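Local coordinates for WbbZ protein (Klebsiella pneumoniae subsp. pneumoniae NTUH-K2044, PDB 6X1L) that is of unknown function but is probably a polysaccharide pyruvyl transferase, adding pyruvyl groups to a polysaccharide, at residues A[128-131]-A[132-136]; A[44-48]-A[49-53]; A[227-230]-A[231-234]. One frame throughout, in Å; residues are numbered along the deposited sequence.

Interaction 1 (A[128-131]-A[132-136]); sequences ITFD and YIKSL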
ATOM      1  N   ILE A 128       2.606  31.165   3.591  1.00 54.11           N
ATOM      2  CA  ILE A 128       1.270  31.699   3.348  1.00 57.25           C
ATOM      3  C   ILE A 128       0.364  31.407   4.534  1.00 57.31           C
ATOM      4  O   ILE A 128      -0.371  32.283   5.006  1.00 56.26           O
ATOM      5  CB  ILE A 128       0.695  31.132   2.039  1.00 61.27           C
ATOM      6  CG1 ILE A 128       1.578  31.534   0.856  1.00 63.48           C
ATOM      7  CG2 ILE A 128      -0.735  31.619   1.838  1.00 61.60           C
ATOM      8  CD1 ILE A 128       0.990  31.188  -0.489  1.00 72.76           C
ATOM      9  N   THR A 129       0.412  30.176   5.045  1.00 50.53           N
ATOM     10  CA  THR A 129      -0.355  29.839   6.239  1.00 48.75           C
ATOM     11  C   THR A 129       0.143  30.620   7.451  1.00 54.04           C
ATOM     12  O   THR A 129      -0.659  31.105   8.256  1.00 52.42           O
ATOM     13  CB  THR A 129      -0.281  28.332   6.497  1.00 50.55           C
ATOM     14  OG1 THR A 129      -0.930  27.639   5.424  1.00 47.90           O
ATOM     15  CG2 THR A 129      -0.969  27.971   7.804  1.00 52.24           C
ATOM     16  N   PHE A 130       1.464  30.765   7.584  1.00 50.39           N
ATOM     17  CA  PHE A 130       2.025  31.469   8.730  1.00 49.44           C
ATOM     18  C   PHE A 130       1.574  32.924   8.757  1.00 54.24           C
ATOM     19  O   PHE A 130       1.149  33.435   9.799  1.00 52.60           O
ATOM     20  CB  PHE A 130       3.552  31.372   8.703  1.00 52.27           C
ATOM     21  CG  PHE A 130       4.219  32.021   9.882  1.00 60.20           C
ATOM     22  CD1 PHE A 130       4.051  31.507  11.157  1.00 63.27           C
ATOM     23  CD2 PHE A 130       5.018  33.138   9.715  1.00 67.74           C
ATOM     24  CE1 PHE A 130       4.662  32.101  12.246  1.00 66.84           C
ATOM     25  CE2 PHE A 130       5.634  33.738  10.802  1.00 73.64           C
ATOM     26  CZ  PHE A 130       5.455  33.217  12.069  1.00 68.44           C
ATOM     27  N   ASP A 131       1.656  33.611   7.614  1.00 57.36           N
ATOM     28  CA  ASP A 131       1.229  35.007   7.568  1.00 59.27           C
ATOM     29  C   ASP A 131      -0.276  35.135   7.748  1.00 57.31           C
ATOM     30  O   ASP A 131      -0.748  36.129   8.309  1.00 57.76           O
ATOM     31  CB  ASP A 131       1.661  35.651   6.252  1.00 59.71           C
ATOM     32  CG  ASP A 131       3.162  35.785   6.138  1.00 64.57           C
ATOM     33  OD1 ASP A 131       3.845  35.692   7.178  1.00 69.62           O
ATOM     34  OD2 ASP A 131       3.659  35.991   5.012  1.00 71.82           O
ATOM     35  N   TYR A 132      -1.043  34.144   7.293  1.00 52.19           N
ATOM     36  CA  TYR A 132      -2.487  34.181   7.487  1.00 52.80           C
ATOM     37  C   TYR A 132      -2.844  34.074   8.966  1.00 59.21           C
ATOM     38  O   TYR A 132      -3.560  34.930   9.505  1.00 57.47           O
ATOM     39  CB  TYR A 132      -3.147  33.063   6.675  1.00 56.70           C
ATOM     40  CG  TYR A 132      -4.587  32.794   7.045  1.00 56.98           C
ATOM     41  CD1 TYR A 132      -5.504  33.831   7.158  1.00 54.02           C
ATOM     42  CD2 TYR A 132      -5.032  31.497   7.263  1.00 53.16           C
ATOM     43  CE1 TYR A 132      -6.818  33.584   7.496  1.00 59.04           C
ATOM     44  CE2 TYR A 132      -6.341  31.241   7.595  1.00 53.08           C
ATOM     45  CZ  TYR A 132      -7.232  32.285   7.710  1.00 56.60           C
ATOM     46  OH  TYR A 132      -8.540  32.027   8.044  1.00 58.61           O
ATOM     47  N   ILE A 133      -2.339  33.041   9.645  1.00 53.48           N
ATOM     48  CA  ILE A 133      -2.679  32.840  11.053  1.00 58.20           C
ATOM     49  C   ILE A 133      -2.209  34.018  11.895  1.00 59.96           C
ATOM     50  O   ILE A 133      -2.945  34.514  12.758  1.00 58.49           O
ATOM     51  CB  ILE A 133      -2.091  31.514  11.571  1.00 60.80           C
ATOM     52  CG1 ILE A 133      -2.632  30.332  10.764  1.00 58.38           C
ATOM     53  CG2 ILE A 133      -2.409  31.343  13.049  1.00 60.02           C
ATOM     54  CD1 ILE A 133      -4.139  30.199  10.817  1.00 59.29           C
ATOM     55  N   LYS A 134      -0.979  34.483  11.669  1.00 56.10           N
ATOM     56  CA  LYS A 134      -0.492  35.622  12.435  1.00 54.86           C
ATOM     57  C   LYS A 134      -1.275  36.892  12.125  1.00 59.54           C
ATOM     58  O   LYS A 134      -1.319  37.794  12.967  1.00 58.65           O
ATOM     59  CB  LYS A 134       1.003  35.843  12.184  1.00 62.46           C
ATOM     60  CG  LYS A 134       1.335  36.696  10.968  1.00 70.65           C
ATOM     61  CD  LYS A 134       2.841  36.884  10.830  1.00 78.88           C
ATOM     62  CE  LYS A 134       3.180  37.844   9.698  1.00 90.16           C
ATOM     63  NZ  LYS A 134       4.648  38.073   9.572  1.00 96.12           N
ATOM     64  N   SER A 135      -1.905  36.978  10.950  1.00 58.54           N
ATOM     65  CA  SER A 135      -2.748  38.131  10.659  1.00 68.06           C
ATOM     66  C   SER A 135      -4.032  38.105  11.473  1.00 69.54           C
ATOM     67  O   SER A 135      -4.640  39.157  11.684  1.00 65.17           O
ATOM     68  CB  SER A 135      -3.069  38.199   9.163  1.00 61.15           C
ATOM     69  OG  SER A 135      -4.100  37.299   8.799  1.00 56.71           O
ATOM     70  N   LEU A 136      -4.449  36.925  11.941  1.00 63.71           N
ATOM     71  CA  LEU A 136      -5.597  36.769  12.827  1.00 65.86           C
ATOM     72  C   LEU A 136      -5.243  37.056  14.279  1.00 72.12           C
ATOM     73  O   LEU A 136      -5.921  36.560  15.189  1.00 79.07           O
ATOM     74  CB  LEU A 136      -6.192  35.364  12.680  1.00 62.99           C
ATOM     75  CG  LEU A 136      -6.609  34.968  11.270  1.00 67.54           C
ATOM     76  CD1 LEU A 136      -7.187  33.558  11.232  1.00 69.85           C
ATOM     77  CD2 LEU A 136      -7.606  35.974  10.730  1.00 71.14           C
TER

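Interaction 2 (A[44-48]-A[49-53]); sequences DFFER and NALTY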
ATOM      1  N   ASP A  44       7.896   8.604  13.653  1.00 45.49           N
ATOM      2  CA  ASP A  44       9.348   8.686  13.782  1.00 47.37           C
ATOM      3  C   ASP A  44       9.745   9.830  14.707  1.00 48.39           C
ATOM      4  O   ASP A  44      10.677   9.700  15.510  1.00 51.81           O
ATOM      5  CB  ASP A  44       9.985   8.873  12.404  1.00 47.31           C
ATOM      6  CG  ASP A  44       9.751   7.681  11.483  1.00 54.51           C
ATOM      7  OD1 ASP A  44       9.210   6.664  11.956  1.00 50.97           O
ATOM      8  OD2 ASP A  44      10.106   7.765  10.289  1.00 49.24           O
ATOM      9  N   PHE A  45       9.040  10.956  14.609  1.00 46.94           N
ATOM     10  CA  PHE A  45       9.352  12.115  15.441  1.00 48.05           C
ATOM     11  C   PHE A  45       9.071  11.837  16.914  1.00 59.12           C
ATOM     12  O   PHE A  45       9.869  12.205  17.783  1.00 61.04           O
ATOM     13  CB  PHE A  45       8.553  13.319  14.952  1.00 46.82           C
ATOM     14  CG  PHE A  45       8.632  14.514  15.865  1.00 49.75           C
ATOM     15  CD1 PHE A  45       9.698  15.389  15.788  1.00 60.40           C
ATOM     16  CD2 PHE A  45       7.636  14.759  16.793  1.00 52.69           C
ATOM     17  CE1 PHE A  45       9.771  16.490  16.625  1.00 65.39           C
ATOM     18  CE2 PHE A  45       7.709  15.851  17.633  1.00 58.71           C
ATOM     19  CZ  PHE A  45       8.774  16.719  17.548  1.00 63.05           C
ATOM     20  N   PHE A  46       7.942  11.190  17.217  1.00 60.40           N
ATOM     21  CA  PHE A  46       7.629  10.850  18.602  1.00 55.50           C
ATOM     22  C   PHE A  46       8.665   9.901  19.190  1.00 61.00           C
ATOM     23  O   PHE A  46       9.129  10.098  20.319  1.00 64.94           O
ATOM     24  CB  PHE A  46       6.239  10.221  18.689  1.00 55.47           C
ATOM     25  CG  PHE A  46       5.115  11.186  18.446  1.00 58.58           C
ATOM     26  CD1 PHE A  46       5.291  12.543  18.650  1.00 60.49           C
ATOM     27  CD2 PHE A  46       3.876  10.731  18.018  1.00 60.99           C
ATOM     28  CE1 PHE A  46       4.254  13.432  18.429  1.00 59.96           C
ATOM     29  CE2 PHE A  46       2.836  11.613  17.796  1.00 58.99           C
ATOM     30  CZ  PHE A  46       3.025  12.967  18.003  1.00 57.64           C
ATOM     31  N   GLU A  47       9.034   8.861  18.441  1.00 58.42           N
ATOM     32  CA  GLU A  47       9.969   7.873  18.966  1.00 57.55           C
ATOM     33  C   GLU A  47      11.353   8.473  19.178  1.00 57.16           C
ATOM     34  O   GLU A  47      12.031   8.148  20.160  1.00 60.61           O
ATOM     35  CB  GLU A  47      10.044   6.669  18.023  1.00 60.37           C
ATOM     36  CG  GLU A  47       8.739   5.897  17.898  1.00 67.03           C
ATOM     37  CD  GLU A  47       8.862   4.682  16.990  1.00 86.09           C
ATOM     38  OE1 GLU A  47       7.816   4.134  16.577  1.00 88.58           O
ATOM     39  OE2 GLU A  47      10.004   4.277  16.687  1.00 91.76           O
ATOM     40  N   ARG A  48      11.787   9.356  18.277  1.00 56.79           N
ATOM     41  CA  ARG A  48      13.134   9.906  18.386  1.00 64.13           C
ATOM     42  C   ARG A  48      13.251  10.895  19.539  1.00 69.98           C
ATOM     43  O   ARG A  48      14.350  11.093  20.073  1.00 72.14           O
ATOM     44  CB  ARG A  48      13.537  10.568  17.069  1.00 69.11           C
ATOM     45  CG  ARG A  48      15.027  10.819  16.943  1.00 83.34           C
ATOM     46  CD  ARG A  48      15.328  12.299  16.908  1.00 94.86           C
ATOM     47  NE  ARG A  48      14.761  12.929  15.720  1.00 99.17           N
ATOM     48  CZ  ARG A  48      14.846  14.227  15.452  1.00100.07           C
ATOM     49  NH1 ARG A  48      15.476  15.040  16.289  1.00 95.56           N
ATOM     50  NH2 ARG A  48      14.303  14.711  14.345  1.00101.87           N
ATOM     51  N   ASN A  49      12.147  11.520  19.940  1.00 67.49           N
ATOM     52  CA  ASN A  49      12.145  12.475  21.040  1.00 67.63           C
ATOM     53  C   ASN A  49      11.550  11.899  22.319  1.00 71.44           C
ATOM     54  O   ASN A  49      11.232  12.662  23.238  1.00 73.07           O
ATOM     55  CB  ASN A  49      11.390  13.743  20.638  1.00 66.75           C
ATOM     56  CG  ASN A  49      12.127  14.552  19.584  1.00 70.04           C
ATOM     57  OD1 ASN A  49      11.635  14.738  18.473  1.00 72.38           O
ATOM     58  ND2 ASN A  49      13.312  15.044  19.934  1.00 65.40           N
ATOM     59  N   ALA A  50      11.393  10.574  22.397  1.00 69.29           N
ATOM     60  CA  ALA A  50      10.838   9.900  23.573  1.00 67.92           C
ATOM     61  C   ALA A  50       9.476  10.462  23.969  1.00 68.11           C
ATOM     62  O   ALA A  50       9.145  10.535  25.153  1.00 73.65           O
ATOM     63  CB  ALA A  50      11.802   9.966  24.762  1.00 68.96           C
ATOM     64  N   LEU A  51       8.674  10.871  22.989  1.00 63.78           N
ATOM     65  CA  LEU A  51       7.369  11.468  23.252  1.00 63.15           C
ATOM     66  C   LEU A  51       6.311  10.373  23.218  1.00 64.38           C
ATOM     67  O   LEU A  51       5.985   9.846  22.149  1.00 65.09           O
ATOM     68  CB  LEU A  51       7.060  12.562  22.234  1.00 56.18           C
ATOM     69  CG  LEU A  51       8.036  13.737  22.219  1.00 59.44           C
ATOM     70  CD1 LEU A  51       7.704  14.672  21.072  1.00 56.93           C
ATOM     71  CD2 LEU A  51       7.999  14.476  23.546  1.00 67.72           C
ATOM     72  N   THR A  52       5.775  10.030  24.384  1.00 67.92           N
ATOM     73  CA  THR A  52       4.684   9.072  24.449  1.00 68.13           C
ATOM     74  C   THR A  52       3.355   9.770  24.188  1.00 66.01           C
ATOM     75  O   THR A  52       3.194  10.968  24.437  1.00 64.07           O
ATOM     76  CB  THR A  52       4.650   8.374  25.809  1.00 73.24           C
ATOM     77  OG1 THR A  52       4.449   9.344  26.842  1.00 81.42           O
ATOM     78  CG2 THR A  52       5.962   7.639  26.059  1.00 74.28           C
ATOM     79  N   TYR A  53       2.399   9.003  23.674  1.00 65.69           N
ATOM     80  CA  TYR A  53       1.088   9.533  23.339  1.00 60.46           C
ATOM     81  C   TYR A  53       0.055   8.433  23.523  1.00 66.91           C
ATOM     82  O   TYR A  53       0.388   7.250  23.620  1.00 64.13           O
ATOM     83  CB  TYR A  53       1.049  10.071  21.901  1.00 59.74           C
ATOM     84  CG  TYR A  53       1.253   9.001  20.841  1.00 68.30           C
ATOM     85  CD1 TYR A  53       2.532   8.599  20.469  1.00 66.83           C
ATOM     86  CD2 TYR A  53       0.169   8.394  20.217  1.00 72.89           C
ATOM     87  CE1 TYR A  53       2.724   7.622  19.506  1.00 65.54           C
ATOM     88  CE2 TYR A  53       0.353   7.412  19.248  1.00 70.62           C
ATOM     89  CZ  TYR A  53       1.633   7.035  18.899  1.00 66.07           C
ATOM     90  OH  TYR A  53       1.830   6.068  17.943  1.00 73.70           O
TER

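Interaction 3 (A[227-230]-A[231-234]); sequences RLHV and AILA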
ATOM      1  N   ARG A 227       1.615  16.053  -6.847  1.00 46.66           N
ATOM      2  CA  ARG A 227       1.263  15.507  -5.545  1.00 43.95           C
ATOM      3  C   ARG A 227       2.366  15.869  -4.561  1.00 52.27           C
ATOM      4  O   ARG A 227       3.508  15.430  -4.724  1.00 49.33           O
ATOM      5  CB  ARG A 227       1.095  13.988  -5.621  1.00 47.62           C
ATOM      6  CG  ARG A 227      -0.118  13.518  -6.397  1.00 47.42           C
ATOM      7  CD  ARG A 227      -1.398  13.807  -5.635  1.00 51.85           C
ATOM      8  NE  ARG A 227      -2.499  12.957  -6.077  1.00 58.24           N
ATOM      9  CZ  ARG A 227      -3.741  13.048  -5.610  1.00 61.79           C
ATOM     10  NH1 ARG A 227      -4.039  13.960  -4.689  1.00 52.96           N
ATOM     11  NH2 ARG A 227      -4.685  12.234  -6.065  1.00 51.07           N
ATOM     12  N   LEU A 228       2.012  16.650  -3.538  1.00 51.38           N
ATOM     13  CA  LEU A 228       3.015  17.240  -2.653  1.00 52.59           C
ATOM     14  C   LEU A 228       3.957  16.186  -2.085  1.00 49.61           C
ATOM     15  O   LEU A 228       5.183  16.311  -2.188  1.00 50.63           O
ATOM     16  CB  LEU A 228       2.325  18.001  -1.521  1.00 45.71           C
ATOM     17  CG  LEU A 228       3.270  18.636  -0.503  1.00 50.78           C
ATOM     18  CD1 LEU A 228       4.213  19.610  -1.194  1.00 49.38           C
ATOM     19  CD2 LEU A 228       2.469  19.338   0.582  1.00 51.56           C
ATOM     20  N   HIS A 229       3.407  15.137  -1.484  1.00 42.14           N
ATOM     21  CA  HIS A 229       4.272  14.215  -0.767  1.00 50.89           C
ATOM     22  C   HIS A 229       4.954  13.204  -1.675  1.00 48.36           C
ATOM     23  O   HIS A 229       5.954  12.612  -1.261  1.00 53.74           O
ATOM     24  CB  HIS A 229       3.484  13.541   0.351  1.00 49.86           C
ATOM     25  CG  HIS A 229       3.230  14.464   1.500  1.00 55.75           C
ATOM     26  ND1 HIS A 229       2.140  15.306   1.548  1.00 59.58           N
ATOM     27  CD2 HIS A 229       3.966  14.737   2.602  1.00 59.84           C
ATOM     28  CE1 HIS A 229       2.197  16.032   2.650  1.00 66.37           C
ATOM     29  NE2 HIS A 229       3.298  15.708   3.306  1.00 59.56           N
ATOM     30  N   VAL A 230       4.478  13.023  -2.905  1.00 48.33           N
ATOM     31  CA  VAL A 230       5.317  12.393  -3.919  1.00 49.17           C
ATOM     32  C   VAL A 230       6.544  13.257  -4.185  1.00 50.73           C
ATOM     33  O   VAL A 230       7.681  12.769  -4.206  1.00 51.24           O
ATOM     34  CB  VAL A 230       4.516  12.144  -5.208  1.00 48.74           C
ATOM     35  CG1 VAL A 230       5.442  11.640  -6.312  1.00 48.22           C
ATOM     36  CG2 VAL A 230       3.389  11.152  -4.952  1.00 44.90           C
ATOM     37  N   ALA A 231       6.331  14.559  -4.381  1.00 56.04           N
ATOM     38  CA  ALA A 231       7.451  15.465  -4.606  1.00 50.09           C
ATOM     39  C   ALA A 231       8.403  15.473  -3.418  1.00 49.26           C
ATOM     40  O   ALA A 231       9.627  15.473  -3.595  1.00 56.48           O
ATOM     41  CB  ALA A 231       6.936  16.875  -4.897  1.00 50.01           C
ATOM     42  N   ILE A 232       7.859  15.472  -2.198  1.00 41.60           N
ATOM     43  CA  ILE A 232       8.707  15.463  -1.010  1.00 49.05           C
ATOM     44  C   ILE A 232       9.506  14.166  -0.928  1.00 50.36           C
ATOM     45  O   ILE A 232      10.726  14.183  -0.725  1.00 50.21           O
ATOM     46  CB  ILE A 232       7.860  15.697   0.255  1.00 50.53           C
ATOM     47  CG1 ILE A 232       7.441  17.172   0.346  1.00 45.97           C
ATOM     48  CG2 ILE A 232       8.634  15.289   1.499  1.00 50.70           C
ATOM     49  CD1 ILE A 232       6.490  17.465   1.475  1.00 47.36           C
ATOM     50  N   LEU A 233       8.833  13.022  -1.091  1.00 50.89           N
ATOM     51  CA  LEU A 233       9.524  11.736  -1.023  1.00 42.88           C
ATOM     52  C   LEU A 233      10.632  11.651  -2.062  1.00 46.91           C
ATOM     53  O   LEU A 233      11.769  11.281  -1.749  1.00 52.45           O
ATOM     54  CB  LEU A 233       8.532  10.590  -1.214  1.00 42.94           C
ATOM     55  CG  LEU A 233       7.609  10.206  -0.061  1.00 43.29           C
ATOM     56  CD1 LEU A 233       6.736   9.036  -0.486  1.00 43.99           C
ATOM     57  CD2 LEU A 233       8.413   9.860   1.186  1.00 44.12           C
ATOM     58  N   ALA A 234      10.318  11.998  -3.312  1.00 47.31           N
ATOM     59  CA  ALA A 234      11.332  11.970  -4.359  1.00 51.32           C
ATOM     60  C   ALA A 234      12.471  12.938  -4.064  1.00 56.72           C
ATOM     61  O   ALA A 234      13.626  12.650  -4.397  1.00 58.97           O
ATOM     62  CB  ALA A 234      10.693  12.281  -5.710  1.00 51.18           C
TER

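Interaction 1 (A[128-131]-A[132-136])
Asp131 and Lys134 run side by side along the outer surface of helix 127-135 and meet in a long salt bridge, OD1 of Asp131 lying 3.5 Å from NZ of Lys134. The lysine chain is extended beyond CG, and CE of Lys134 passes Asp131 OD1 at 3.4 Å. CG of Lys134 stands between its own backbone N and carbonyl carbon (chi1 86°), which turns the chain back along the helix over the carbonyl oxygens of Phe130 and Asp131. Lys134 CD also meets the Phe130 ring obliquely, at 4.2 Å from CE2. On the buried side, Thr129 CG2 and Ile133 CG1 pack alongside each other 4.1 Å apart. Beneath the side chains, the i to i+4 bond from Ile133 N to Thr129 O (2.9 Å) is almost straight at 176°, whereas that from Ser135 N to Asp131 O is weak. Ser135 OG donates to Tyr132 O; the modelled 2.5 Å is unusually short, so little rests on its exact length. Further out, Thr129 OG1 bonds to Glu126 and Arg107, Tyr132 OH to Gly108 O, and Phe130 and Ile133 lean on strand 144-146, placing the helix as the crossover of a beta-alpha-beta unit. The helix is thus two-sided: apolar groups press on the sheet, while the long, exposed ion pair is probably a modest electrostatic contribution.

Interaction 2 (A[44-48]-A[49-53])
The rings of Phe46 and Tyr53 meet obliquely where helix 33-48 gives way to strand 53-55, their planes 41° apart and their centroids 5.1 Å apart. Phe46 presents CD2 to Tyr53 CD1 at 3.5 Å, and its CE2 lies over one face of the tyrosine ring, displaced toward the rim. Tyr53 reaches this place because its CG sits between its backbone N and carbonyl carbon (chi1 65°), folding the ring back toward the helix. Leu51 crosses Phe46 at about a right angle, CB to CD1 4.0 Å, and sends its CD1 methyl obliquely to Phe45 CE2 at 3.6 Å, so one leucine touches both phenylalanines. Phe46 also brings CE1 in plane to the edge of the Phe45 ring, and one end of the Asn49 side-chain amide comes over a face of that ring. The turn holding these groups is a Schellman motif: Leu51 N bonds to Phe46 O at 2.8 Å, Ala50 N bonds weakly to Glu47 O at 3.4 Å, and Ala50 takes the positive phi (54°) of the C-prime residue. Around the contact, Tyr26 meets Phe46 edge-to-face, Tyr153 does the same with Phe45, and Arg48 pairs with Asp12 of helix 6-21. Backbone bonds therefore end the helix and reverse the chain, while the aromatic and aliphatic contacts tie the outgoing segment to the last helical turn by dispersion and shape.

Interaction 3 (A[227-230]-A[231-234])
Ile232 holds CG1 beside its backbone N, with CD1 anti to CA (chi2 174°), reaching back one turn to His229, whose imidazole is likewise carried beside its own backbone N. The two side chains point the same way from the first turns of helix 228-236, the crossover helix of a beta-alpha-beta unit between strands 220-225 and 240-243. They meet in a CH-pi contact: the CD1 methyl of Ile232 stands over a face of the His229 ring, 4.2 Å from its centroid and 28° off the normal, with CD2 the nearest ring atom at 3.9 Å. The same methyl is met obliquely from Leu228, whose CG comes within 4.0 Å of Ile232 CD1, so it sits against both an aliphatic and an aromatic neighbour. The imidazole is also anchored by a hydrogen bond between its NE2 and Asp149 OD2, which together with the methyl over its face would limit rotation of the ring.

Elsewhere round the helix, Val230 and Ala234 lean on strand 220-225, Ala231 touches Thr225 and Phe243, and Leu233 packs on helix 203-218. Arg227, at the N-cap position, directs its guanidinium away from the helix into a salt bridge with Asp190, while Arg227 O starts the regular bonding by accepting Ala231 N at 3.0 Å. Two residues on, Leu233 N bonds to His229 O at 2.9 Å from above the carbonyl plane, 41° out of it, and CG of Leu233 lies 3.2 Å from that same His229 O.

The three contacts follow one another along the chain and do not touch. Interactions 1 and 2 belong to the six-stranded parallel sheet: helix 127-135 connects its strands 120-124 and 144-146, while 44-53 leads into its edge strand 53-55; their centres are 28 Å apart. Interaction 3 belongs to the second, four-stranded parallel sheet, its centre 24 Å from each of the others and its nearest atoms about 10 Å from interaction 1 and 9 Å from interaction 2. Two parallel sheets with flanking helices are consistent with the GT-B clan of the family. No active-site residues are established for this protein, so none of the contacts is assigned to a catalytic role.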